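Phenolic acid decarboxylase (Sedimentibacter hydroxybenzoicus, PDB 7AE5) catalyses the reversible, non-oxidative decarboxylation of 4-hydroxybenzoate and 3,4-dihydroxybenzoate, as a UbiD-family enzyme that uses prenylated FMN and manganese. Local coordinates at residues 7-12 and 300-306; 113-119 and 296-301; 88-92 and 340-344; 77-81 and 92-96. All blocks are in the same frame, centred on the assembly; numbering follows the deposited sequence.

Interactions 1 and 2 share Arg300 and Thr301, with centres about 12 Å apart: strand 287-299 carries the pairing of interaction 2, and the chain then runs past helix 8-17 in interaction 1. Interactions 3 and 4 both use helix 86-96, with centres about 11 Å apart, and meet through packing of Gln89 on Leu78. The two groups are joined by Phe11, whose ring atom CE1 lies 3.6 Å from Met77 N. Interactions 2 and 3 are on opposite sides of the chain's centre, about 40 Å apart between centres. Interaction 1 comes near the cofactor site: the side chain of Glu306 is about 9 Å from that of Thr166, predicted to bind prenylated FMN.

Interaction 1 (7-12 and 300-306); sequences DLREFL and RTNPIFE
A salt bridge, a guanidinium stack and a small apolar patch join the start of helix 8-17, through Asp7, Leu8, Arg9 and Leu12, to the chain leading through Arg300 into strand 304-306. Arg300 NH1 donates to Asp7 OD2 over 2.7 Å at a nearly straight 173°. OD2 lies in the plane of the Arg300 guanidinium, yet the nitrogen meets it from above the carboxylate plane; the two planes are 53° apart. Asp7 is also the N-cap of the helix: its other oxygen, OD1, takes the N-H of Glu10 at 2.9 Å, so the two oxygens serve different partners. Arg9 reaches across to the 300-306 chain, extended from CG to NE, and lays its guanidinium flat on that of Arg300, centres 4.3 Å apart and planes 9° apart, the side chains running past each other in opposite directions. Both charges have acidic partners, since Arg9 NE pairs with Glu258. At the far end Arg9 NH2 donates to Thr301 O at 2.9 Å, close to its guanidinium plane. Together these contacts tie helix 8-17 to strand 304-306, an outermost strand, within this chain, of the mixed sheet 21-24, 50-53, 62-65 and 304-306 of a UbiD-type fold. In the apolar patch, Leu8 CD2 and Leu12 CD1 each come 4.3 Å from Ile304, the former to CG2 and the latter to CD1, while Val64 and Phe52 of the sheet also touch Leu12 and Ile304. Leu8 CD1 lies against Glu306 CD at 3.8 Å. The Glu306 carboxylate itself turns to Lys145 and to the backbone N of Asn209.

Interaction 2 (113-119 and 296-301); sequences PCKENVI and RITHRT
The His299 ring carries Asn117 CB over one face, a CH-pi contact 3.6 Å from the ring centroid; at its edge ND1 faces Arg300 O in a bond so short that its length is doubtful. Pro113 CB covers one face of the Arg300 guanidinium, opposite the stacked Arg9, and the charge is paired with Asp7. Asn117 and His299 belong to an antiparallel pairing of strand 117-119 with the end of strand 287-299, part of the large antiparallel sheet of the UbiD Rift-related, FMN-binding-type domain. Asn117-His299 and Ile119-Ile297 are hydrogen-bonded pairs, with Val118-Thr298 as the non-hydrogen-bonded pair between them. Ile119 N to Ile297 O, 2.8 Å, is nearly straight at 172°. Asn117, Ile119, Ile297 and His299 project to one face of the sheet; CB of Ile119 meets CB of Ile297 at 4.1 Å. Val118 and Thr298 project to the other, where Val118 CG1 rests 3.3 Å from Arg296 NH1, whose charge is paired with Asp246. Thr298 OG1 sits between its backbone N and carbonyl carbon, chi1 84°, which brings it to Cys114 O at 2.9 Å, above the carbonyl plane. Lys115 NZ bonds to Lys244 O and also pairs with Asp246; its chain crosses Thr298 obliquely, CD near OG1. Just before strand 117-119, Glu116 crosses Thr301 at about a right angle, and its OE2 takes the backbone N-H of Thr301 nearly along the C-O axis, at 2.9 Å.

Interaction 3 (88-92 and 340-344); sequences DQFYE and VVAVN
Tyr91 OH donates to Val341 O across 2.7 Å, the one hydrogen bond between helix 86-96 and strand 340-347 here. The hydroxyl comes in from well above the carbonyl plane, 58° out of it, and not along a lone pair, while Val341 O lies near the plane of the tyrosine ring. Tyr91 sets CG anti to the carbonyl carbon, chi1 -81°, and from there the ring reaches across to the strand. Its hydroxyl also lies against Val341 CG1, 3.1 Å away, and more loosely against Ala342 CB at 4.0 Å. The neighbouring Phe90 follows a different course, with CG anti to the backbone N, chi1 164°, and its ring carbons CE1 and CE2 meet the strand at Ala342 and Val343. CE2 touches Ala342 CB at 3.8 Å, and CE1 comes within 3.4 Å of Val343 O, both approaching obliquely to the ring. The methyl of Ala342 thus touches both aromatic side chains. CD2 of Phe90 in turn lies 3.9 Å above the plane of the Tyr91 ring, offset toward its rim. Val341 and Ala342 both face Ser356 of the adjacent strand, a classic beta bulge, and it is at this bulge that the tyrosine finds its acceptor. The contact joins a helix of the N-terminal part of the UbiD chain to an outer strand of the C-terminal mixed sheet, with helix 323-336 lying beside both: its Val327 touches Phe90, and its Tyr330 and Leu333 touch Val343.

Interaction 4 (77-81 and 92-96); sequences MLGLD and ELNRR
Leu78 lays its CD2 methyl against CD2 of Leu93, a tight 3.5 Å, the two side chains crossing at about a right angle. Leu78 is the first residue beyond helix 71-77, which ends in a Schellman motif with Gly79, at positive phi, as its C-prime residue; the turn hands the chain on towards helix 86-96. Arg96, its chain extended from CG to NE, brings its guanidinium end-on to Leu78 O, and both terminal nitrogens grip that one atom, NH2 at 2.9 Å and NH1 at 3.0 Å. Leu78 O lies near the guanidinium plane, and the NH2 bond runs in the carbonyl plane. NH1 has Leu234 O as a second acceptor. Leu80 slides past the arginine in the opposite direction, CD2 4.1 Å from Arg96 NH2, while its CD1 rests on Glu92 CG at 3.9 Å. Glu92, bent at chi2 (61°), joins Arg96, and Arg95 through a contact too short to be trusted in detail, in a salt-bridge network that probably steadies the guanidinium of Arg96; Arg95 also pairs with Asp236. Arg96 NE meets the anti lone pair of Glu92 OE2, 2.9 Å away.

Interaction 1 (7-12 and 300-306)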
# COMPACT_ATOMS: atom_id res chain seq x y z
N ASP C 7 46.60 -31.48 3.54
CA ASP C 7 47.08 -30.11 3.67
C ASP C 7 46.65 -29.33 2.43
O ASP C 7 45.85 -29.81 1.62
CB ASP C 7 48.61 -30.08 3.88
CG ASP C 7 49.37 -30.85 2.81
OD1 ASP C 7 48.92 -30.89 1.64
OD2 ASP C 7 50.42 -31.43 3.14
N LEU C 8 47.19 -28.12 2.28
CA LEU C 8 46.86 -27.29 1.13
C LEU C 8 47.60 -27.73 -0.13
O LEU C 8 47.05 -27.62 -1.23
CB LEU C 8 47.19 -25.82 1.44
CG LEU C 8 47.15 -24.82 0.29
CD1 LEU C 8 45.72 -24.40 -0.01
CD2 LEU C 8 48.01 -23.61 0.60
N ARG C 9 48.82 -28.25 0.02
CA ARG C 9 49.62 -28.62 -1.15
C ARG C 9 48.97 -29.77 -1.92
O ARG C 9 49.00 -29.78 -3.15
CB ARG C 9 51.03 -29.00 -0.71
CG ARG C 9 51.72 -27.91 0.08
CD ARG C 9 53.16 -28.24 0.36
NE ARG C 9 53.83 -27.16 1.08
CZ ARG C 9 55.14 -27.01 1.16
NH1 ARG C 9 55.97 -27.87 0.58
NH2 ARG C 9 55.64 -25.99 1.85
N GLU C 10 48.41 -30.74 -1.21
CA GLU C 10 47.66 -31.80 -1.88
C GLU C 10 46.49 -31.23 -2.65
O GLU C 10 46.22 -31.64 -3.79
CB GLU C 10 47.19 -32.84 -0.86
CG GLU C 10 48.25 -33.84 -0.44
CD GLU C 10 47.82 -34.69 0.74
OE1 GLU C 10 46.60 -34.78 0.99
OE2 GLU C 10 48.70 -35.26 1.42
N PHE C 11 45.77 -30.27 -2.06
CA PHE C 11 44.65 -29.65 -2.75
C PHE C 11 45.11 -28.82 -3.93
O PHE C 11 44.46 -28.80 -4.98
CB PHE C 11 43.84 -28.80 -1.77
CG PHE C 11 42.61 -28.18 -2.37
CD1 PHE C 11 41.62 -28.98 -2.91
CD2 PHE C 11 42.45 -26.81 -2.39
CE1 PHE C 11 40.49 -28.42 -3.47
CE2 PHE C 11 41.32 -26.24 -2.94
CZ PHE C 11 40.33 -27.05 -3.48
N LEU C 12 46.24 -28.12 -3.79
CA LEU C 12 46.74 -27.28 -4.87
C LEU C 12 47.10 -28.11 -6.10
O LEU C 12 46.79 -27.72 -7.23
CB LEU C 12 47.96 -26.49 -4.39
CG LEU C 12 47.69 -25.24 -3.54
CD1 LEU C 12 48.97 -24.46 -3.30
CD2 LEU C 12 46.63 -24.36 -4.18
N ARG C 300 56.18 -24.95 7.73
CA ARG C 300 56.76 -25.95 6.85
C ARG C 300 57.90 -25.34 6.04
O ARG C 300 58.06 -24.12 5.97
CB ARG C 300 55.69 -26.52 5.92
CG ARG C 300 54.40 -26.92 6.62
CD ARG C 300 53.38 -27.47 5.63
NE ARG C 300 53.96 -28.47 4.75
CZ ARG C 300 53.26 -29.42 4.13
NH1 ARG C 300 51.95 -29.52 4.28
NH2 ARG C 300 53.89 -30.28 3.34
N THR C 301 58.70 -26.20 5.42
CA THR C 301 59.79 -25.73 4.59
C THR C 301 59.25 -25.15 3.29
O THR C 301 58.45 -25.78 2.60
CB THR C 301 60.77 -26.86 4.31
OG1 THR C 301 61.22 -27.43 5.54
CG2 THR C 301 61.97 -26.34 3.53
N ASN C 302 59.71 -23.94 2.95
CA ASN C 302 59.18 -23.17 1.83
C ASN C 302 57.66 -23.01 1.94
O ASN C 302 56.92 -23.49 1.08
CB ASN C 302 59.57 -23.80 0.50
CG ASN C 302 61.00 -23.50 0.10
OD1 ASN C 302 61.25 -22.78 -0.87
ND2 ASN C 302 61.96 -24.05 0.85
N PRO C 303 57.17 -22.35 3.00
CA PRO C 303 55.72 -22.24 3.18
C PRO C 303 55.07 -21.40 2.10
O PRO C 303 55.71 -20.56 1.45
CB PRO C 303 55.58 -21.58 4.56
CG PRO C 303 56.86 -20.87 4.76
CD PRO C 303 57.91 -21.67 4.07
N ILE C 304 53.77 -21.62 1.93
CA ILE C 304 52.97 -20.96 0.91
C ILE C 304 51.95 -20.09 1.61
O ILE C 304 51.11 -20.58 2.38
CB ILE C 304 52.29 -21.99 -0.01
CG1 ILE C 304 53.34 -22.73 -0.83
CG2 ILE C 304 51.29 -21.29 -0.91
CD1 ILE C 304 52.84 -24.03 -1.43
N PHE C 305 52.01 -18.78 1.35
CA PHE C 305 51.10 -17.82 1.96
C PHE C 305 49.76 -17.90 1.25
O PHE C 305 49.55 -17.28 0.21
CB PHE C 305 51.69 -16.41 1.88
CG PHE C 305 50.83 -15.35 2.52
CD1 PHE C 305 49.94 -15.66 3.54
CD2 PHE C 305 50.92 -14.03 2.11
CE1 PHE C 305 49.16 -14.69 4.13
CE2 PHE C 305 50.14 -13.04 2.70
CZ PHE C 305 49.26 -13.38 3.71
N GLU C 306 48.83 -18.67 1.82
CA GLU C 306 47.49 -18.79 1.28
C GLU C 306 46.66 -17.61 1.77
O GLU C 306 46.26 -17.57 2.94
CB GLU C 306 46.85 -20.12 1.68
CG GLU C 306 45.48 -20.35 1.06
CD GLU C 306 44.61 -21.30 1.87
OE1 GLU C 306 45.07 -21.77 2.93
OE2 GLU C 306 43.48 -21.59 1.43

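Interaction 2 (113-119 and 296-301)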
# COMPACT_ATOMS: atom_id res chain seq x y z
N PRO C 113 54.00 -31.63 9.80
CA PRO C 113 54.79 -30.78 8.89
C PRO C 113 54.81 -29.31 9.28
O PRO C 113 55.76 -28.60 8.93
CB PRO C 113 54.10 -30.99 7.53
CG PRO C 113 53.38 -32.29 7.66
CD PRO C 113 52.95 -32.38 9.09
N CYS C 114 53.79 -28.83 10.00
CA CYS C 114 53.81 -27.45 10.48
C CYS C 114 54.88 -27.21 11.53
O CYS C 114 55.14 -26.05 11.88
CB CYS C 114 52.44 -27.06 11.03
SG CYS C 114 52.06 -27.77 12.65
N LYS C 115 55.50 -28.27 12.05
CA LYS C 115 56.53 -28.16 13.07
C LYS C 115 57.92 -28.42 12.50
O LYS C 115 58.83 -28.84 13.23
CB LYS C 115 56.24 -29.13 14.22
CG LYS C 115 54.95 -28.84 14.97
CD LYS C 115 54.95 -27.46 15.59
CE LYS C 115 53.68 -27.20 16.39
NZ LYS C 115 53.76 -27.76 17.76
N GLU C 116 58.11 -28.17 11.21
CA GLU C 116 59.40 -28.43 10.58
C GLU C 116 60.42 -27.35 10.92
O GLU C 116 61.53 -27.65 11.37
CB GLU C 116 59.24 -28.55 9.06
CG GLU C 116 58.60 -29.85 8.60
CD GLU C 116 58.47 -29.95 7.09
OE1 GLU C 116 58.26 -31.07 6.58
OE2 GLU C 116 58.57 -28.90 6.42
N ASN C 117 60.07 -26.08 10.70
CA ASN C 117 60.95 -24.96 10.99
C ASN C 117 60.36 -24.12 12.12
O ASN C 117 59.14 -23.91 12.17
CB ASN C 117 61.17 -24.09 9.75
CG ASN C 117 61.72 -24.88 8.58
OD1 ASN C 117 61.18 -25.93 8.21
ND2 ASN C 117 62.80 -24.39 7.99
N VAL C 118 61.22 -23.66 13.02
CA VAL C 118 60.80 -22.95 14.22
C VAL C 118 61.54 -21.62 14.30
O VAL C 118 62.77 -21.57 14.17
CB VAL C 118 61.07 -23.78 15.49
CG1 VAL C 118 60.62 -23.02 16.72
CG2 VAL C 118 60.36 -25.13 15.40
N ILE C 119 60.79 -20.54 14.52
CA ILE C 119 61.34 -19.21 14.76
C ILE C 119 60.90 -18.79 16.16
O ILE C 119 59.70 -18.59 16.41
CB ILE C 119 60.88 -18.19 13.71
CG1 ILE C 119 61.52 -18.49 12.35
CG2 ILE C 119 61.21 -16.77 14.17
CD1 ILE C 119 61.65 -17.28 11.45
N ARG C 296 55.89 -17.11 18.83
CA ARG C 296 56.64 -18.13 18.11
C ARG C 296 55.96 -18.40 16.77
O ARG C 296 54.74 -18.34 16.66
CB ARG C 296 56.75 -19.43 18.92
CG ARG C 296 57.60 -20.50 18.25
CD ARG C 296 57.39 -21.86 18.90
NE ARG C 296 58.10 -21.97 20.17
CZ ARG C 296 58.96 -22.94 20.46
NH1 ARG C 296 59.24 -23.90 19.59
NH2 ARG C 296 59.56 -22.94 21.65
N ILE C 297 56.79 -18.70 15.77
CA ILE C 297 56.32 -19.08 14.44
C ILE C 297 56.84 -20.49 14.15
O ILE C 297 58.04 -20.75 14.30
CB ILE C 297 56.79 -18.10 13.36
CG1 ILE C 297 56.06 -16.77 13.48
CG2 ILE C 297 56.59 -18.69 11.97
CD1 ILE C 297 56.61 -15.69 12.58
N THR C 298 55.94 -21.38 13.75
CA THR C 298 56.29 -22.71 13.27
C THR C 298 55.73 -22.87 11.86
O THR C 298 54.54 -22.59 11.64
CB THR C 298 55.76 -23.81 14.19
OG1 THR C 298 54.40 -24.10 13.85
CG2 THR C 298 55.83 -23.37 15.65
N HIS C 299 56.56 -23.31 10.93
CA HIS C 299 56.14 -23.35 9.53
C HIS C 299 56.83 -24.49 8.80
O HIS C 299 57.92 -24.93 9.18
CB HIS C 299 56.43 -22.02 8.83
CG HIS C 299 57.89 -21.74 8.63
ND1 HIS C 299 58.61 -22.24 7.56
CD2 HIS C 299 58.77 -21.02 9.36
CE1 HIS C 299 59.86 -21.83 7.64
NE2 HIS C 299 59.99 -21.09 8.73
N ARG C 300 56.18 -24.95 7.73
CA ARG C 300 56.76 -25.95 6.85
C ARG C 300 57.90 -25.34 6.04
O ARG C 300 58.06 -24.12 5.97
CB ARG C 300 55.69 -26.52 5.92
CG ARG C 300 54.40 -26.92 6.62
CD ARG C 300 53.38 -27.47 5.63
NE ARG C 300 53.96 -28.47 4.75
CZ ARG C 300 53.26 -29.42 4.13
NH1 ARG C 300 51.95 -29.52 4.28
NH2 ARG C 300 53.89 -30.28 3.34
N THR C 301 58.70 -26.20 5.42
CA THR C 301 59.79 -25.73 4.59
C THR C 301 59.25 -25.15 3.29
O THR C 301 58.45 -25.78 2.60
CB THR C 301 60.77 -26.86 4.31
OG1 THR C 301 61.22 -27.43 5.54
CG2 THR C 301 61.97 -26.34 3.53

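Interaction 3 (88-92 and 340-344)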
# COMPACT_ATOMS: atom_id res chain seq x y z
N ASP C 88 23.83 -29.99 -6.26
CA ASP C 88 24.35 -31.29 -5.85
C ASP C 88 25.44 -31.14 -4.81
O ASP C 88 25.57 -31.98 -3.91
CB ASP C 88 24.86 -32.06 -7.07
CG ASP C 88 23.74 -32.76 -7.82
OD1 ASP C 88 23.95 -33.13 -8.99
OD2 ASP C 88 22.65 -32.95 -7.24
N GLN C 89 26.26 -30.09 -4.91
CA GLN C 89 27.21 -29.79 -3.84
C GLN C 89 26.49 -29.49 -2.54
O GLN C 89 26.97 -29.84 -1.45
CB GLN C 89 28.11 -28.62 -4.24
CG GLN C 89 29.00 -28.86 -5.45
CD GLN C 89 30.08 -27.80 -5.60
OE1 GLN C 89 30.74 -27.43 -4.63
NE2 GLN C 89 30.25 -27.30 -6.81
N PHE C 90 25.33 -28.83 -2.63
CA PHE C 90 24.55 -28.51 -1.44
C PHE C 90 24.03 -29.77 -0.77
O PHE C 90 24.03 -29.88 0.46
CB PHE C 90 23.41 -27.57 -1.82
CG PHE C 90 22.32 -27.46 -0.79
CD1 PHE C 90 22.41 -26.53 0.23
CD2 PHE C 90 21.19 -28.26 -0.86
CE1 PHE C 90 21.41 -26.42 1.18
CE2 PHE C 90 20.19 -28.16 0.08
CZ PHE C 90 20.30 -27.23 1.10
N TYR C 91 23.58 -30.75 -1.56
CA TYR C 91 23.05 -31.98 -0.99
C TYR C 91 24.16 -32.83 -0.38
O TYR C 91 23.95 -33.49 0.65
CB TYR C 91 22.30 -32.77 -2.06
CG TYR C 91 20.90 -32.27 -2.28
CD1 TYR C 91 20.06 -32.00 -1.21
CD2 TYR C 91 20.42 -32.05 -3.57
CE1 TYR C 91 18.78 -31.53 -1.41
CE2 TYR C 91 19.14 -31.58 -3.77
CZ TYR C 91 18.33 -31.32 -2.69
OH TYR C 91 17.06 -30.86 -2.90
N GLU C 92 25.34 -32.84 -1.00
CA GLU C 92 26.46 -33.58 -0.43
C GLU C 92 26.92 -32.97 0.88
O GLU C 92 27.22 -33.69 1.84
CB GLU C 92 27.61 -33.63 -1.44
CG GLU C 92 28.76 -34.54 -1.03
CD GLU C 92 28.34 -35.99 -0.88
OE1 GLU C 92 27.50 -36.45 -1.69
OE2 GLU C 92 28.85 -36.67 0.03
N VAL C 340 10.17 -28.81 2.13
CA VAL C 340 11.25 -27.97 1.63
C VAL C 340 12.30 -28.85 0.95
O VAL C 340 12.77 -29.84 1.52
CB VAL C 340 11.87 -27.15 2.77
CG1 VAL C 340 13.16 -26.49 2.31
CG2 VAL C 340 10.88 -26.10 3.24
N VAL C 341 12.67 -28.48 -0.27
CA VAL C 341 13.61 -29.27 -1.06
C VAL C 341 15.04 -28.75 -0.90
O VAL C 341 15.97 -29.54 -0.75
CB VAL C 341 13.16 -29.27 -2.53
CG1 VAL C 341 14.19 -29.94 -3.42
CG2 VAL C 341 11.82 -29.97 -2.67
N ALA C 342 15.23 -27.43 -0.93
CA ALA C 342 16.56 -26.86 -0.82
C ALA C 342 16.45 -25.39 -0.41
O ALA C 342 15.44 -24.74 -0.68
CB ALA C 342 17.34 -26.99 -2.13
N VAL C 343 17.51 -24.90 0.22
CA VAL C 343 17.62 -23.50 0.62
C VAL C 343 18.91 -22.94 0.03
O VAL C 343 19.99 -23.48 0.27
CB VAL C 343 17.60 -23.32 2.15
CG1 VAL C 343 17.86 -21.87 2.52
CG2 VAL C 343 16.27 -23.79 2.72
N ASN C 344 18.78 -21.86 -0.75
CA ASN C 344 19.92 -21.14 -1.32
C ASN C 344 20.01 -19.81 -0.57
O ASN C 344 19.30 -18.86 -0.90
CB ASN C 344 19.74 -20.95 -2.82
CG ASN C 344 20.76 -20.01 -3.44
OD1 ASN C 344 21.71 -19.58 -2.78
ND2 ASN C 344 20.58 -19.69 -4.72

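Interaction 4 (77-81 and 92-96)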
# COMPACT_ATOMS: atom_id res chain seq x y z
N MET C 77 37.04 -29.34 -3.46
CA MET C 77 37.29 -29.27 -2.03
C MET C 77 36.61 -30.43 -1.31
O MET C 77 37.20 -31.05 -0.42
CB MET C 77 36.80 -27.93 -1.47
CG MET C 77 36.66 -27.89 0.04
SD MET C 77 36.00 -26.34 0.66
CE MET C 77 34.24 -26.65 0.56
N LEU C 78 35.38 -30.76 -1.71
CA LEU C 78 34.65 -31.86 -1.11
C LEU C 78 34.94 -33.20 -1.77
O LEU C 78 34.24 -34.18 -1.49
CB LEU C 78 33.15 -31.58 -1.16
CG LEU C 78 32.79 -30.31 -0.41
CD1 LEU C 78 31.78 -29.45 -1.17
CD2 LEU C 78 32.29 -30.70 0.95
N GLY C 79 35.94 -33.26 -2.64
CA GLY C 79 36.30 -34.51 -3.28
C GLY C 79 35.35 -34.95 -4.37
O GLY C 79 35.25 -36.15 -4.65
N LEU C 80 34.65 -34.02 -5.01
CA LEU C 80 33.68 -34.32 -6.04
C LEU C 80 34.21 -33.90 -7.41
O LEU C 80 35.17 -33.13 -7.52
CB LEU C 80 32.35 -33.62 -5.77
CG LEU C 80 31.68 -33.94 -4.43
CD1 LEU C 80 30.59 -32.93 -4.12
CD2 LEU C 80 31.12 -35.36 -4.44
N ASP C 81 33.58 -34.43 -8.46
CA ASP C 81 33.87 -33.99 -9.82
C ASP C 81 33.71 -32.48 -9.91
O ASP C 81 32.78 -31.90 -9.34
CB ASP C 81 32.94 -34.70 -10.81
CG ASP C 81 33.26 -34.36 -12.25
OD1 ASP C 81 32.72 -33.36 -12.75
OD2 ASP C 81 34.04 -35.11 -12.88
N GLU C 92 25.34 -32.84 -1.00
CA GLU C 92 26.46 -33.58 -0.43
C GLU C 92 26.92 -32.97 0.88
O GLU C 92 27.22 -33.69 1.84
CB GLU C 92 27.61 -33.63 -1.44
CG GLU C 92 28.76 -34.54 -1.03
CD GLU C 92 28.34 -35.99 -0.88
OE1 GLU C 92 27.50 -36.45 -1.69
OE2 GLU C 92 28.85 -36.67 0.03
N LEU C 93 26.97 -31.63 0.95
CA LEU C 93 27.28 -30.96 2.21
C LEU C 93 26.24 -31.26 3.28
O LEU C 93 26.58 -31.48 4.44
CB LEU C 93 27.40 -29.45 1.98
CG LEU C 93 28.83 -28.94 1.78
CD1 LEU C 93 28.87 -27.44 1.89
CD2 LEU C 93 29.67 -29.55 2.89
N ASN C 94 24.96 -31.27 2.90
CA ASN C 94 23.91 -31.55 3.86
C ASN C 94 23.99 -32.99 4.36
O ASN C 94 23.71 -33.27 5.53
CB ASN C 94 22.54 -31.27 3.25
CG ASN C 94 21.40 -31.60 4.18
OD1 ASN C 94 21.27 -31.01 5.25
ND2 ASN C 94 20.57 -32.55 3.79
N ARG C 95 24.37 -33.92 3.48
CA ARG C 95 24.48 -35.32 3.88
C ARG C 95 25.61 -35.53 4.88
O ARG C 95 25.48 -36.33 5.81
CB ARG C 95 24.67 -36.20 2.65
CG ARG C 95 24.70 -37.69 2.94
CD ARG C 95 25.16 -38.48 1.72
NE ARG C 95 26.56 -38.23 1.40
CZ ARG C 95 27.59 -38.78 2.03
NH1 ARG C 95 27.41 -39.64 3.02
NH2 ARG C 95 28.83 -38.47 1.66
N ARG C 96 26.72 -34.81 4.71
CA ARG C 96 27.88 -34.96 5.59
C ARG C 96 27.77 -34.13 6.86
O ARG C 96 28.58 -34.33 7.77
CB ARG C 96 29.16 -34.56 4.85
CG ARG C 96 29.37 -35.26 3.51
CD ARG C 96 30.79 -35.05 3.00
NE ARG C 96 30.96 -35.54 1.63
CZ ARG C 96 31.95 -35.17 0.83
NH1 ARG C 96 32.88 -34.31 1.21
NH2 ARG C 96 32.00 -35.68 -0.40